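Local coordinates for 190aa long hypothetical protein (PDB 2DDZ) that is of unknown function but probably shares ancestry with class II tRNA synthetase-like proteins, and forms a hexamer with guanidine bound in the crystal, at residues Val39-Cys44 against Gly65-His70; His70-Leu75 against Ser131-Ile136; Arg118-Ser123 against Ile136-Lys141. One frame throughout, in Å; residues are numbered along the deposited sequence.

Interaction 1. Residues Val39-Cys44 against Gly65-His70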
loop_
_atom_site.group_PDB
_atom_site.type_symbol
_atom_site.label_atom_id
_atom_site.label_comp_id
_atom_site.label_asym_id
_atom_site.label_seq_id
_atom_site.Cartn_x
_atom_site.Cartn_y
_atom_site.Cartn_z
ATOM N N VAL E 39 17.694 22.470 6.692
ATOM C CA VAL E 39 17.589 23.324 7.868
ATOM C C VAL E 39 17.992 24.742 7.542
ATOM O O VAL E 39 19.047 24.986 6.958
ATOM C CB VAL E 39 18.473 22.781 8.993
ATOM C CG1 VAL E 39 18.347 23.640 10.230
ATOM C CG2 VAL E 39 18.075 21.331 9.286
ATOM N N PHE E 40 17.131 25.680 7.910
ATOM C CA PHE E 40 17.398 27.084 7.670
ATOM C C PHE E 40 16.822 27.955 8.779
ATOM O O PHE E 40 16.191 27.464 9.721
ATOM C CB PHE E 40 16.821 27.519 6.324
ATOM C CG PHE E 40 15.362 27.198 6.150
ATOM C CD1 PHE E 40 14.944 25.877 6.019
ATOM C CD2 PHE E 40 14.407 28.212 6.098
ATOM C CE1 PHE E 40 13.593 25.565 5.801
ATOM C CE2 PHE E 40 13.045 27.914 5.880
ATOM C CZ PHE E 40 12.637 26.586 5.741
ATOM N N ARG E 41 17.050 29.259 8.660
ATOM C CA ARG E 41 16.566 30.220 9.634
ATOM C C ARG E 41 15.905 31.388 8.908
ATOM O O ARG E 41 16.297 31.750 7.793
ATOM C CB ARG E 41 17.725 30.710 10.510
ATOM C CG ARG E 41 17.319 31.592 11.682
ATOM C CD ARG E 41 18.556 32.020 12.479
ATOM N NE ARG E 41 18.256 32.949 13.572
ATOM C CZ ARG E 41 19.174 33.507 14.362
ATOM N NH1 ARG E 41 20.462 33.236 14.191
ATOM N NH2 ARG E 41 18.805 34.337 15.328
ATOM N N GLY E 42 14.886 31.964 9.535
ATOM C CA GLY E 42 14.194 33.076 8.916
ATOM C C GLY E 42 12.872 33.363 9.590
ATOM O O GLY E 42 12.602 32.862 10.687
ATOM N N LYS E 43 12.053 34.177 8.932
ATOM C CA LYS E 43 10.742 34.547 9.449
ATOM C C LYS E 43 9.726 33.442 9.198
ATOM O O LYS E 43 9.918 32.571 8.339
ATOM C CB LYS E 43 10.238 35.818 8.765
ATOM C CG LYS E 43 11.114 37.036 8.962
ATOM C CD LYS E 43 10.573 38.224 8.180
ATOM C CE LYS E 43 11.499 39.422 8.316
ATOM N NZ LYS E 43 12.880 39.107 7.827
ATOM N N CYS E 44 8.635 33.496 9.949
ATOM C CA CYS E 44 7.565 32.524 9.809
ATOM C C CYS E 44 6.230 33.243 9.672
ATOM O O CYS E 44 5.738 33.834 10.630
ATOM C CB CYS E 44 7.518 31.596 11.024
ATOM S SG CYS E 44 6.154 30.402 10.976
ATOM N N GLY E 65 6.104 34.575 13.322
ATOM C CA GLY E 65 7.290 34.732 14.141
ATOM C C GLY E 65 8.249 35.511 13.276
ATOM O O GLY E 65 8.144 35.450 12.047
ATOM N N ASP E 66 9.166 36.260 13.879
ATOM C CA ASP E 66 10.117 37.020 13.075
ATOM C C ASP E 66 11.437 36.284 12.917
ATOM O O ASP E 66 12.196 36.555 11.991
ATOM C CB ASP E 66 10.367 38.405 13.686
ATOM C CG ASP E 66 9.155 39.326 13.579
ATOM O OD1 ASP E 66 8.579 39.451 12.470
ATOM O OD2 ASP E 66 8.783 39.933 14.606
ATOM N N ASP E 67 11.705 35.346 13.818
ATOM C CA ASP E 67 12.953 34.602 13.772
ATOM C C ASP E 67 12.754 33.174 14.278
ATOM O O ASP E 67 12.523 32.950 15.470
ATOM C CB ASP E 67 13.992 35.332 14.615
ATOM C CG ASP E 67 15.392 34.870 14.329
ATOM O OD1 ASP E 67 15.700 34.632 13.139
ATOM O OD2 ASP E 67 16.186 34.763 15.287
ATOM N N MET E 68 12.884 32.210 13.370
ATOM C CA MET E 68 12.664 30.804 13.708
ATOM C C MET E 68 13.628 29.880 12.963
ATOM O O MET E 68 14.079 30.197 11.857
ATOM C CB MET E 68 11.207 30.454 13.336
ATOM C CG MET E 68 10.627 29.112 13.808
ATOM S SD MET E 68 8.909 28.849 13.239
ATOM C CE MET E 68 8.108 29.573 14.464
ATOM N N VAL E 69 13.963 28.752 13.586
ATOM C CA VAL E 69 14.809 27.732 12.963
ATOM C C VAL E 69 13.808 26.736 12.344
ATOM O O VAL E 69 12.975 26.158 13.055
ATOM C CB VAL E 69 15.690 26.985 14.001
ATOM C CG1 VAL E 69 16.366 25.788 13.343
ATOM C CG2 VAL E 69 16.756 27.922 14.561
ATOM N N HIS E 70 13.883 26.548 11.030
ATOM C CA HIS E 70 12.961 25.654 10.328
ATOM C C HIS E 70 13.582 24.334 9.902
ATOM O O HIS E 70 14.749 24.284 9.487
ATOM C CB HIS E 70 12.415 26.348 9.072
ATOM C CG HIS E 70 11.683 27.624 9.349
ATOM N ND1 HIS E 70 10.397 27.654 9.847
ATOM C CD2 HIS E 70 12.060 28.918 9.206
ATOM C CE1 HIS E 70 10.014 28.909 9.998
ATOM N NE2 HIS E 70 11.005 29.697 9.615
#
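Phe40 and His70 face each other as a hydrogen-bonded pair where strand 36-45 meets strand 68-75, two antiparallel neighbours in a mixed beta sheet. The backbone register slips by one residue between Gly42 and Cys44, a beta bulge, at the point where the segment 65-70 turns a corner at Asp66 and Asp67. Beyond it Cys44 N reaches Gly65 O at 2.9 Å. Gly42 sits at backbone angles where a CB would jam against the preceding carbonyl oxygen.

The aromatic packing lies on the Phe40 and His70 face. His70 CB sits over one face of the Phe40 ring, a CH-pi contact 3.5 Å from the centroid, while the two rings, 29° apart, are slid so far that they barely overlap. Phe40 reaches under that CB because its CG lies between the backbone N and the carbonyl carbon (chi1 53°).

A salt bridge forms on the Arg41 side of the sheet. Arg41, extended from CG to NE, brings its guanidinium edge to Asp67; Arg41 NE meets Asp67 OD1 at 3.1 Å on the syn side, and NH2 approaches OD2, whose position is less certain.

The polar atoms of the His70 ring have separate partners: ND1 is taken by His135, and NE2 bonds weakly to Lys43 O at 3.3 Å. Cys44 CB lies in the ring plane, 3.8 Å from His70 CE1.

Interaction 2. Residues His70-Leu75 against Ser131-Ile136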
loop_
_atom_site.group_PDB
_atom_site.type_symbol
_atom_site.label_atom_id
_atom_site.label_comp_id
_atom_site.label_asym_id
_atom_site.label_seq_id
_atom_site.Cartn_x
_atom_site.Cartn_y
_atom_site.Cartn_z
ATOM N N HIS E 70 13.883 26.548 11.030
ATOM C CA HIS E 70 12.961 25.654 10.328
ATOM C C HIS E 70 13.582 24.334 9.902
ATOM O O HIS E 70 14.749 24.284 9.487
ATOM C CB HIS E 70 12.415 26.348 9.072
ATOM C CG HIS E 70 11.683 27.624 9.349
ATOM N ND1 HIS E 70 10.397 27.654 9.847
ATOM C CD2 HIS E 70 12.060 28.918 9.206
ATOM C CE1 HIS E 70 10.014 28.909 9.998
ATOM N NE2 HIS E 70 11.005 29.697 9.615
ATOM N N TYR E 71 12.800 23.264 9.997
ATOM C CA TYR E 71 13.271 21.951 9.563
ATOM C C TYR E 71 12.267 21.424 8.566
ATOM O O TYR E 71 11.091 21.277 8.885
ATOM C CB TYR E 71 13.367 20.945 10.716
ATOM C CG TYR E 71 14.257 21.360 11.853
ATOM C CD1 TYR E 71 13.849 22.346 12.748
ATOM C CD2 TYR E 71 15.503 20.757 12.051
ATOM C CE1 TYR E 71 14.654 22.726 13.821
ATOM C CE2 TYR E 71 16.324 21.133 13.128
ATOM C CZ TYR E 71 15.884 22.120 14.007
ATOM O OH TYR E 71 16.659 22.500 15.073
ATOM N N ILE E 72 12.723 21.149 7.355
ATOM C CA ILE E 72 11.840 20.623 6.338
ATOM C C ILE E 72 12.335 19.261 5.938
ATOM O O ILE E 72 13.423 19.103 5.388
ATOM C CB ILE E 72 11.767 21.542 5.131
ATOM C CG1 ILE E 72 10.890 22.734 5.488
ATOM C CG2 ILE E 72 11.191 20.801 3.927
ATOM C CD1 ILE E 72 11.145 23.875 4.609
ATOM N N LEU E 73 11.512 18.273 6.243
ATOM C CA LEU E 73 11.830 16.900 5.968
ATOM C C LEU E 73 10.953 16.285 4.883
ATOM O O LEU E 73 9.743 16.519 4.841
ATOM C CB LEU E 73 11.697 16.112 7.264
ATOM C CG LEU E 73 11.922 14.608 7.185
ATOM C CD1 LEU E 73 13.343 14.334 6.720
ATOM C CD2 LEU E 73 11.667 13.998 8.549
ATOM N N GLU E 74 11.579 15.524 3.985
ATOM C CA GLU E 74 10.848 14.825 2.937
ATOM C C GLU E 74 11.378 13.402 2.812
ATOM O O GLU E 74 12.571 13.171 2.665
ATOM C CB GLU E 74 10.938 15.537 1.584
ATOM C CG GLU E 74 9.991 14.919 0.537
ATOM C CD GLU E 74 9.674 15.864 -0.621
ATOM O OE1 GLU E 74 10.518 16.720 -0.945
ATOM O OE2 GLU E 74 8.588 15.741 -1.229
ATOM N N LEU E 75 10.461 12.450 2.905
ATOM C CA LEU E 75 10.803 11.044 2.821
ATOM C C LEU E 75 9.936 10.352 1.780
ATOM O O LEU E 75 8.703 10.350 1.858
ATOM C CB LEU E 75 10.613 10.373 4.189
ATOM C CG LEU E 75 11.481 10.922 5.322
ATOM C CD1 LEU E 75 11.223 10.144 6.585
ATOM C CD2 LEU E 75 12.951 10.821 4.933
ATOM N N SER E 131 5.083 11.368 -1.278
ATOM C CA SER E 131 6.041 11.451 -0.190
ATOM C C SER E 131 5.469 11.934 1.142
ATOM O O SER E 131 4.334 12.409 1.219
ATOM C CB SER E 131 7.181 12.387 -0.600
ATOM O OG SER E 131 6.719 13.724 -0.594
ATOM N N ILE E 132 6.291 11.807 2.184
ATOM C CA ILE E 132 5.951 12.253 3.529
ATOM C C ILE E 132 6.646 13.603 3.679
ATOM O O ILE E 132 7.819 13.743 3.317
ATOM C CB ILE E 132 6.510 11.308 4.616
ATOM C CG1 ILE E 132 5.636 10.057 4.746
ATOM C CG2 ILE E 132 6.593 12.035 5.941
ATOM C CD1 ILE E 132 5.625 9.206 3.507
ATOM N N LYS E 133 5.924 14.585 4.210
ATOM C CA LYS E 133 6.453 15.924 4.403
ATOM C C LYS E 133 6.237 16.410 5.818
ATOM O O LYS E 133 5.104 16.457 6.298
ATOM C CB LYS E 133 5.794 16.905 3.427
ATOM C CG LYS E 133 6.360 16.822 2.033
ATOM C CD LYS E 133 7.862 17.082 2.060
ATOM C CE LYS E 133 8.212 18.500 2.554
ATOM N NZ LYS E 133 8.443 19.477 1.443
ATOM N N ILE E 134 7.329 16.798 6.471
ATOM C CA ILE E 134 7.293 17.277 7.853
ATOM C C ILE E 134 7.957 18.636 8.072
ATOM O O ILE E 134 9.017 18.913 7.526
ATOM C CB ILE E 134 8.031 16.291 8.810
ATOM C CG1 ILE E 134 7.416 14.895 8.744
ATOM C CG2 ILE E 134 8.004 16.825 10.230
ATOM C CD1 ILE E 134 5.946 14.905 8.485
ATOM N N HIS E 135 7.339 19.481 8.884
ATOM C CA HIS E 135 7.949 20.759 9.222
ATOM C C HIS E 135 8.068 20.907 10.729
ATOM O O HIS E 135 7.167 20.540 11.471
ATOM C CB HIS E 135 7.157 21.966 8.698
ATOM C CG HIS E 135 7.671 23.283 9.213
ATOM N ND1 HIS E 135 7.113 23.934 10.292
ATOM C CD2 HIS E 135 8.740 24.031 8.838
ATOM C CE1 HIS E 135 7.814 25.023 10.560
ATOM N NE2 HIS E 135 8.805 25.105 9.694
ATOM N N ILE E 136 9.201 21.427 11.179
ATOM C CA ILE E 136 9.398 21.689 12.596
ATOM C C ILE E 136 9.952 23.096 12.640
ATOM O O ILE E 136 10.794 23.456 11.822
ATOM C CB ILE E 136 10.430 20.770 13.273
ATOM C CG1 ILE E 136 9.938 19.323 13.314
ATOM C CG2 ILE E 136 10.707 21.280 14.684
ATOM C CD1 ILE E 136 10.073 18.627 11.992
HETATM O O HOH W 1 11.408 18.885 0.217
#
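Strands 70-75 and 131-136 run antiparallel, axes 4.7 Å apart at 166°, with an unbroken register from Tyr71 opposite Ile136 to Leu75 opposite Ile132; the bond from Leu73 N to Ile134 O is almost perfectly straight. Tyr71, Leu73 and Leu75 share a face with Ile136, Ile134 and Ile132, and helix 81-100 packs against it. There Tyr71 CD1 lies 3.8 Å from Ile136 CB.

The face with His135, Lys133 and Glu74 carries the polar groups, with Ile72 among them. His70 ND1 and His135 NE2 meet at 3.0 Å, either able to donate, with the rings rim to rim and their planes 38° apart. His135 gets there with CG anti to its N (chi1 172°), and its ring also stacks on Tyr16. Further along, Ser131 OG donates to the anti lone pair of Glu74 OE2 at 2.8 Å, an oxygen that His24 N also holds. Lys133 curls through three bends, laying CD against Glu74 CG at 3.4 Å; its NZ is bonded to the carbonyl oxygens of Arg22 and Ala20. A water donates to Glu74 OE1 at 2.6 Å and accepts from that NZ. With an alanine here the carboxylate is gone, and the His24 amide and the water would probably lose a partner, Ser131 OG keeping Ser128 OG, while Lys133 CD would lose its support.

Since NZ and OE1 remain 4.2 Å apart, beyond a salt bridge, the buried lysine and glutamate probably balance each other's charge partly through the water.

Interaction 3. Residues Arg118-Ser123 against Ile136-Lys141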
loop_
_atom_site.group_PDB
_atom_site.type_symbol
_atom_site.label_atom_id
_atom_site.label_comp_id
_atom_site.label_asym_id
_atom_site.label_seq_id
_atom_site.Cartn_x
_atom_site.Cartn_y
_atom_site.Cartn_z
ATOM N N ARG E 118 5.801 27.100 28.716
ATOM C CA ARG E 118 5.781 27.960 27.530
ATOM C C ARG E 118 6.147 27.192 26.245
ATOM O O ARG E 118 7.091 26.389 26.233
ATOM C CB ARG E 118 6.744 29.124 27.767
ATOM C CG ARG E 118 6.394 29.917 29.027
ATOM C CD ARG E 118 7.512 30.852 29.447
ATOM N NE ARG E 118 7.742 31.908 28.464
ATOM C CZ ARG E 118 8.855 32.633 28.399
ATOM N NH1 ARG E 118 9.838 32.417 29.266
ATOM N NH2 ARG E 118 8.990 33.570 27.468
ATOM N N LYS E 119 5.407 27.441 25.165
ATOM C CA LYS E 119 5.640 26.738 23.901
ATOM C C LYS E 119 6.805 27.274 23.082
ATOM O O LYS E 119 6.845 28.447 22.715
ATOM C CB LYS E 119 4.369 26.739 23.037
ATOM C CG LYS E 119 4.384 25.692 21.913
ATOM C CD LYS E 119 3.003 25.478 21.287
ATOM C CE LYS E 119 2.502 26.728 20.564
ATOM N NZ LYS E 119 3.418 27.156 19.466
ATOM N N LEU E 120 7.744 26.383 22.781
ATOM C CA LEU E 120 8.936 26.715 22.010
ATOM C C LEU E 120 8.810 26.460 20.513
ATOM O O LEU E 120 9.432 27.152 19.703
ATOM C CB LEU E 120 10.117 25.887 22.534
ATOM C CG LEU E 120 11.439 25.869 21.754
ATOM C CD1 LEU E 120 12.159 27.210 21.922
ATOM C CD2 LEU E 120 12.322 24.725 22.281
ATOM N N SER E 121 7.980 25.485 20.147
ATOM C CA SER E 121 7.858 25.071 18.748
ATOM C C SER E 121 6.489 25.042 18.078
ATOM O O SER E 121 5.463 25.313 18.684
ATOM C CB SER E 121 8.439 23.663 18.620
ATOM O OG SER E 121 7.623 22.738 19.340
ATOM N N ILE E 122 6.526 24.711 16.792
ATOM C CA ILE E 122 5.350 24.508 15.953
ATOM C C ILE E 122 5.782 23.375 15.030
ATOM O O ILE E 122 6.980 23.204 14.744
ATOM C CB ILE E 122 4.938 25.735 15.105
ATOM C CG1 ILE E 122 6.046 26.107 14.118
ATOM C CG2 ILE E 122 4.509 26.883 16.033
ATOM C CD1 ILE E 122 5.575 27.052 13.026
ATOM N N SER E 123 4.823 22.581 14.579
ATOM C CA SER E 123 5.159 21.456 13.726
ATOM C C SER E 123 3.932 20.921 13.027
ATOM O O SER E 123 2.806 21.160 13.450
ATOM C CB SER E 123 5.792 20.338 14.577
ATOM O OG SER E 123 6.221 19.238 13.788
ATOM N N ILE E 136 9.201 21.427 11.179
ATOM C CA ILE E 136 9.398 21.689 12.596
ATOM C C ILE E 136 9.952 23.096 12.640
ATOM O O ILE E 136 10.794 23.456 11.822
ATOM C CB ILE E 136 10.430 20.770 13.273
ATOM C CG1 ILE E 136 9.938 19.323 13.314
ATOM C CG2 ILE E 136 10.707 21.280 14.684
ATOM C CD1 ILE E 136 10.073 18.627 11.992
ATOM N N GLY E 137 9.468 23.887 13.590
ATOM C CA GLY E 137 9.930 25.250 13.725
ATOM C C GLY E 137 10.204 25.541 15.182
ATOM O O GLY E 137 9.406 25.184 16.040
ATOM N N LEU E 138 11.344 26.159 15.469
ATOM C CA LEU E 138 11.686 26.499 16.844
ATOM C C LEU E 138 11.913 27.998 16.906
ATOM O O LEU E 138 12.712 28.539 16.136
ATOM C CB LEU E 138 12.957 25.771 17.294
ATOM C CG LEU E 138 12.993 24.240 17.221
ATOM C CD1 LEU E 138 14.320 23.761 17.784
ATOM C CD2 LEU E 138 11.827 23.629 18.011
ATOM N N ASN E 139 11.198 28.670 17.807
ATOM C CA ASN E 139 11.348 30.117 17.971
ATOM C C ASN E 139 12.786 30.437 18.387
ATOM O O ASN E 139 13.336 29.785 19.279
ATOM C CB ASN E 139 10.428 30.659 19.077
ATOM C CG ASN E 139 8.948 30.490 18.774
ATOM O OD1 ASN E 139 8.453 30.942 17.745
ATOM N ND2 ASN E 139 8.229 29.848 19.692
ATOM N N VAL E 140 13.396 31.415 17.722
ATOM C CA VAL E 140 14.735 31.862 18.097
ATOM C C VAL E 140 14.425 32.956 19.142
ATOM O O VAL E 140 14.975 32.959 20.246
ATOM C CB VAL E 140 15.490 32.479 16.908
ATOM C CG1 VAL E 140 16.808 33.083 17.388
ATOM C CG2 VAL E 140 15.762 31.405 15.857
ATOM N N LYS E 141 13.512 33.852 18.759
ATOM C CA LYS E 141 13.023 34.940 19.591
ATOM C C LYS E 141 11.495 34.748 19.666
ATOM O O LYS E 141 10.922 33.940 18.912
ATOM C CB LYS E 141 13.287 36.313 18.947
ATOM C CG LYS E 141 14.704 36.565 18.436
ATOM C CD LYS E 141 14.784 37.889 17.643
ATOM C CE LYS E 141 16.094 38.023 16.859
ATOM N NZ LYS E 141 17.292 37.843 17.726
#
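Ser121 and Leu138 stand side by side as a non-hydrogen-bonded pair, and the serine CB is pressed against the tip of the leucine. Starting from Leu138 CB, the chain turns with CG anti to the carbonyl carbon (chi1 -57°); the contacts begin at the two methyls, which part from CG. CD2 heads across to the partner strand, reaching Ser121 CB at 3.4 Å, closer than carbons usually come, and passing Leu120 CG at 4.4 Å. CD1 goes the other way, to the phenol end of Tyr71. Ser121 OG, meanwhile, takes a hydrogen bond from Ile113 N in the adjoining strand 112-115, which probably holds the hydroxyl toward that strand.

Strands 118-128 and 131-139 form a beta hairpin, and this is its open end, distant from the turn. Ile122 and Gly137 make the hydrogen-bonded pair: Ile122 N reaches Gly137 O at 3.0 Å, and Gly137 N returns to Ile122 O at 2.8 Å. A CB on Gly137 would come within about 3.0 Å of Ile122 CG1, too tight a fit.

Next comes Leu120, where the strand is interrupted. Its carbonyl oxygen still accepts from Asn139 N, at 3.0 Å and 173°, with the donor nearly in line with the C=O bond. Asn139 ND2 is as near to that oxygen but badly angled for a bond; its amide has a weak hydrogen bond with Ile152 O instead. At the other end Ser123 OG lies 3.7 Å from Ile136 CG1, while its polar partners are His135 O and Gln88 NE2.

In the fold
The three contacts follow one another across a single sheet: interaction 1 joins strands 36-45 and 68-75, interaction 2 joins 68-75 and 131-139, and interaction 3 joins 131-139 and 118-128. His70 is common to the first two, which also pack through Phe40 CE1 and Ile72 CD1; Ile136 is common to the last two, and His135 CE1 lies 3.9 Å from Ile122 CD1. Interactions 1 and 3, with centres about 9 Å apart, are tied by Val69 N to Leu138 O at 2.8 Å, probably a hydrogen bond. A bound guanidine lies about 7 Å from the Phe40 side chain. A glycerol, probably from the crystallisation liquor, lies about 4 Å from the His135 side chain and may mark a pocket.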